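Long-range contact in putative oxidoreductase (Pseudomonas putida, PDB 3L6D), which probably binds NADP and acts as an oxidoreductase of the reductive aminase-like family: residues A25-W38 with L48-A62. Residues are numbered along the deposited sequence; the frame is centred on the assembly and turned at random.
Sequences AQVLLKQGKRVAIW and LVAAGAHLCESVKAA
Trp-38 lays one face of its indole over Val-59: CG2 of Val-59 stands 3.7 Å from the centroid of the six-membered ring and only 8° off its normal, a CH-pi contact. CG of Trp-38 is anti to the backbone N (chi1 177°), which carries the ring across the start of helix 59-65; there Ser-58 C lies 3.4 Å from Trp-38 CD1. At the other end of the contact, Leu-48 drops between helix 19-30 and strand 35-38. Its CD2 meets Gln-26 CG at 3.6 Å and also touches Ala-25 CB, while Ile-37 CD1 reaches Leu-48 CB at 3.8 Å. Ile-37 holds CG1 between its backbone N and carbonyl carbon (chi1 63°), leaving CG2 to pack on Ala-53 CB. Leu-29 straddles the turn after helix 42-50, with CD1 against Ala-51 and CD2 against the Gly-52 to Ala-53 peptide.

These side chains flank a parallel strand pair, closed by helix 42-50 into a beta-alpha-beta crossover of the Rossmann-type domain; strand 54-55 is outermost in its sheet within the chain. Three backbone bonds set the register: His-54 N to Val-35 O, Ile-37 N to His-54 O, and Cys-56 N to Ile-37 O, each 2.9 Å between N and O. Where the pairing begins, a water accepts from Val-35 N and donates to Gly-52 O at 2.7 Å. Gly-52 has positive phi in a Schellman motif ending helix 42-50, whereas Ser-58 OG caps helix 59-65 by accepting from Ala-61 N. Farther out, strand 12-15 pairs with strand 35-38, and Met-85 and Val-88 also touch Val-59.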
# COMPACT_ATOMS: atom_id res chain seq x y z
N ALA B 25 6.07 1.46 -28.79
CA ALA B 25 6.57 0.96 -30.08
C ALA B 25 7.66 -0.11 -29.88
O ALA B 25 7.63 -1.14 -30.55
CB ALA B 25 7.05 2.10 -30.99
N GLN B 26 8.62 0.14 -28.99
CA GLN B 26 9.71 -0.84 -28.80
C GLN B 26 9.18 -2.16 -28.29
O GLN B 26 9.57 -3.23 -28.77
CB GLN B 26 10.76 -0.30 -27.81
CG GLN B 26 11.60 0.85 -28.34
CD GLN B 26 12.50 1.48 -27.26
OE1 GLN B 26 13.65 1.84 -27.54
NE2 GLN B 26 11.98 1.61 -26.04
N VAL B 27 8.29 -2.09 -27.30
CA VAL B 27 7.71 -3.31 -26.71
C VAL B 27 6.97 -4.12 -27.79
O VAL B 27 7.20 -5.35 -27.96
CB VAL B 27 6.80 -2.95 -25.46
CG1 VAL B 27 5.72 -3.99 -25.20
CG2 VAL B 27 7.68 -2.80 -24.23
N LEU B 28 6.14 -3.42 -28.55
CA LEU B 28 5.40 -4.06 -29.63
C LEU B 28 6.33 -4.65 -30.69
O LEU B 28 6.11 -5.80 -31.11
CB LEU B 28 4.38 -3.09 -30.24
CG LEU B 28 3.30 -2.62 -29.27
CD1 LEU B 28 2.57 -1.39 -29.90
CD2 LEU B 28 2.30 -3.78 -28.99
N LEU B 29 7.40 -3.92 -31.10
CA LEU B 29 8.40 -4.52 -32.01
C LEU B 29 9.07 -5.75 -31.41
O LEU B 29 9.25 -6.77 -32.11
CB LEU B 29 9.50 -3.53 -32.39
CG LEU B 29 9.17 -2.39 -33.33
CD1 LEU B 29 10.29 -1.37 -33.15
CD2 LEU B 29 9.10 -2.90 -34.82
N LYS B 30 9.41 -5.68 -30.13
CA LYS B 30 10.05 -6.79 -29.44
C LYS B 30 9.15 -8.04 -29.40
O LYS B 30 9.63 -9.16 -29.48
CB LYS B 30 10.47 -6.36 -28.02
CG LYS B 30 11.15 -7.43 -27.18
CD LYS B 30 12.67 -7.43 -27.39
CE LYS B 30 13.33 -8.73 -26.85
NZ LYS B 30 12.92 -9.02 -25.43
N GLN B 31 7.84 -7.83 -29.32
CA GLN B 31 6.87 -8.90 -29.29
C GLN B 31 6.58 -9.49 -30.67
O GLN B 31 5.81 -10.43 -30.78
CB GLN B 31 5.56 -8.40 -28.65
CG GLN B 31 5.71 -8.08 -27.14
CD GLN B 31 4.57 -7.22 -26.60
OE1 GLN B 31 3.67 -6.81 -27.34
NE2 GLN B 31 4.61 -6.93 -25.30
N GLY B 32 7.19 -8.93 -31.71
CA GLY B 32 6.95 -9.43 -33.06
C GLY B 32 5.92 -8.73 -33.94
O GLY B 32 5.64 -9.19 -35.04
N LYS B 33 5.34 -7.62 -33.47
CA LYS B 33 4.38 -6.88 -34.31
C LYS B 33 5.12 -6.09 -35.38
O LYS B 33 6.25 -5.64 -35.17
CB LYS B 33 3.56 -5.86 -33.46
CG LYS B 33 2.44 -6.44 -32.54
CD LYS B 33 3.02 -7.00 -31.22
CE LYS B 33 1.91 -7.39 -30.21
NZ LYS B 33 2.45 -8.32 -29.17
N ARG B 34 4.48 -5.92 -36.54
CA ARG B 34 5.01 -5.12 -37.60
C ARG B 34 4.46 -3.74 -37.23
O ARG B 34 3.22 -3.58 -37.13
CB ARG B 34 4.42 -5.57 -38.92
CG ARG B 34 4.86 -7.03 -39.34
CD ARG B 34 3.99 -7.54 -40.48
NE ARG B 34 2.58 -7.71 -40.07
CZ ARG B 34 1.56 -7.93 -40.91
NH1 ARG B 34 1.78 -8.02 -42.25
NH2 ARG B 34 0.33 -8.09 -40.42
N VAL B 35 5.37 -2.81 -36.97
CA VAL B 35 4.96 -1.46 -36.44
C VAL B 35 5.35 -0.33 -37.39
O VAL B 35 6.51 -0.24 -37.82
CB VAL B 35 5.62 -1.19 -35.05
CG1 VAL B 35 5.08 0.15 -34.42
CG2 VAL B 35 5.42 -2.35 -34.05
N ALA B 36 4.39 0.56 -37.68
CA ALA B 36 4.67 1.73 -38.45
C ALA B 36 4.52 2.93 -37.53
O ALA B 36 3.74 2.90 -36.58
CB ALA B 36 3.70 1.83 -39.65
N ILE B 37 5.33 3.97 -37.77
CA ILE B 37 5.37 5.14 -36.86
C ILE B 37 5.38 6.42 -37.65
O ILE B 37 5.76 6.46 -38.86
CB ILE B 37 6.63 5.14 -35.93
CG1 ILE B 37 7.91 5.23 -36.79
CG2 ILE B 37 6.62 3.87 -34.94
CD1 ILE B 37 9.18 5.46 -35.99
N TRP B 38 4.98 7.49 -36.96
CA TRP B 38 5.12 8.83 -37.49
C TRP B 38 5.33 9.71 -36.28
O TRP B 38 4.76 9.48 -35.23
CB TRP B 38 3.86 9.30 -38.25
CG TRP B 38 3.99 10.74 -38.75
CD1 TRP B 38 4.49 11.17 -39.95
CD2 TRP B 38 3.64 11.92 -38.02
NE1 TRP B 38 4.45 12.55 -40.03
CE2 TRP B 38 3.94 13.03 -38.85
CE3 TRP B 38 3.10 12.14 -36.76
CZ2 TRP B 38 3.72 14.35 -38.44
CZ3 TRP B 38 2.89 13.46 -36.34
CH2 TRP B 38 3.20 14.54 -37.18
N LEU B 48 13.84 3.82 -33.44
CA LEU B 48 12.73 2.91 -33.76
C LEU B 48 12.87 2.28 -35.13
O LEU B 48 12.70 1.09 -35.27
CB LEU B 48 11.39 3.62 -33.58
CG LEU B 48 11.02 4.05 -32.15
CD1 LEU B 48 9.81 4.96 -32.20
CD2 LEU B 48 10.76 2.90 -31.17
N VAL B 49 13.28 3.08 -36.13
CA VAL B 49 13.60 2.54 -37.45
C VAL B 49 14.70 1.48 -37.35
O VAL B 49 14.60 0.40 -37.93
CB VAL B 49 13.98 3.69 -38.45
CG1 VAL B 49 14.48 3.12 -39.79
CG2 VAL B 49 12.75 4.57 -38.73
N ALA B 50 15.74 1.80 -36.58
CA ALA B 50 16.88 0.91 -36.37
C ALA B 50 16.39 -0.44 -35.75
O ALA B 50 16.90 -1.52 -36.10
CB ALA B 50 17.89 1.59 -35.44
N ALA B 51 15.38 -0.34 -34.88
CA ALA B 51 14.77 -1.50 -34.19
C ALA B 51 13.73 -2.25 -35.04
O ALA B 51 13.12 -3.20 -34.54
CB ALA B 51 14.14 -1.07 -32.86
N GLY B 52 13.53 -1.85 -36.30
CA GLY B 52 12.56 -2.48 -37.22
C GLY B 52 11.24 -1.77 -37.53
O GLY B 52 10.45 -2.26 -38.34
N ALA B 53 10.97 -0.60 -36.91
CA ALA B 53 9.77 0.18 -37.29
C ALA B 53 9.84 0.78 -38.70
O ALA B 53 10.92 1.18 -39.17
CB ALA B 53 9.47 1.31 -36.26
N HIS B 54 8.68 0.91 -39.35
CA HIS B 54 8.59 1.52 -40.68
C HIS B 54 8.22 2.98 -40.44
O HIS B 54 7.21 3.26 -39.82
CB HIS B 54 7.46 0.88 -41.49
CG HIS B 54 7.16 1.59 -42.77
ND1 HIS B 54 7.90 1.39 -43.92
CD2 HIS B 54 6.22 2.51 -43.09
CE1 HIS B 54 7.42 2.15 -44.89
NE2 HIS B 54 6.41 2.85 -44.41
N LEU B 55 9.04 3.90 -40.93
CA LEU B 55 8.73 5.33 -40.82
C LEU B 55 7.79 5.74 -41.96
O LEU B 55 8.08 5.51 -43.16
CB LEU B 55 10.05 6.14 -40.92
CG LEU B 55 9.92 7.66 -40.87
CD1 LEU B 55 9.26 8.09 -39.54
CD2 LEU B 55 11.33 8.30 -41.10
N CYS B 56 6.67 6.35 -41.59
CA CYS B 56 5.67 6.79 -42.57
C CYS B 56 5.89 8.27 -42.85
O CYS B 56 6.38 9.01 -42.01
CB CYS B 56 4.23 6.62 -42.05
SG CYS B 56 3.73 4.92 -41.66
N GLU B 57 5.46 8.70 -44.03
CA GLU B 57 5.67 10.09 -44.45
C GLU B 57 4.69 11.09 -43.79
O GLU B 57 4.96 12.31 -43.72
CB GLU B 57 5.62 10.17 -45.98
CG GLU B 57 4.23 9.97 -46.61
CD GLU B 57 4.27 10.04 -48.14
OE1 GLU B 57 5.33 10.39 -48.70
OE2 GLU B 57 3.23 9.74 -48.79
N SER B 58 3.58 10.58 -43.28
CA SER B 58 2.53 11.47 -42.78
C SER B 58 1.65 10.74 -41.78
O SER B 58 1.68 9.49 -41.74
CB SER B 58 1.63 11.93 -43.93
OG SER B 58 0.99 10.85 -44.56
N VAL B 59 0.87 11.52 -41.02
CA VAL B 59 -0.23 10.97 -40.21
C VAL B 59 -1.17 10.09 -41.03
O VAL B 59 -1.45 8.96 -40.65
CB VAL B 59 -1.03 12.08 -39.48
CG1 VAL B 59 -2.22 11.48 -38.70
CG2 VAL B 59 -0.10 12.89 -38.56
N LYS B 60 -1.62 10.56 -42.19
CA LYS B 60 -2.57 9.79 -42.98
C LYS B 60 -2.00 8.45 -43.44
O LYS B 60 -2.72 7.45 -43.44
CB LYS B 60 -3.20 10.60 -44.14
CG LYS B 60 -2.26 11.02 -45.28
CD LYS B 60 -2.98 11.93 -46.30
CE LYS B 60 -1.98 12.91 -46.93
NZ LYS B 60 -1.28 12.25 -48.07
N ALA B 61 -0.72 8.43 -43.80
CA ALA B 61 -0.08 7.17 -44.18
C ALA B 61 -0.01 6.15 -43.01
O ALA B 61 -0.22 4.96 -43.20
CB ALA B 61 1.33 7.43 -44.77
N ALA B 62 0.31 6.65 -41.84
CA ALA B 62 0.37 5.82 -40.62
C ALA B 62 -1.02 5.23 -40.27
O ALA B 62 -1.15 4.04 -39.92
CB ALA B 62 0.92 6.64 -39.48
O HOH W 1 8.03 -3.52 -38.09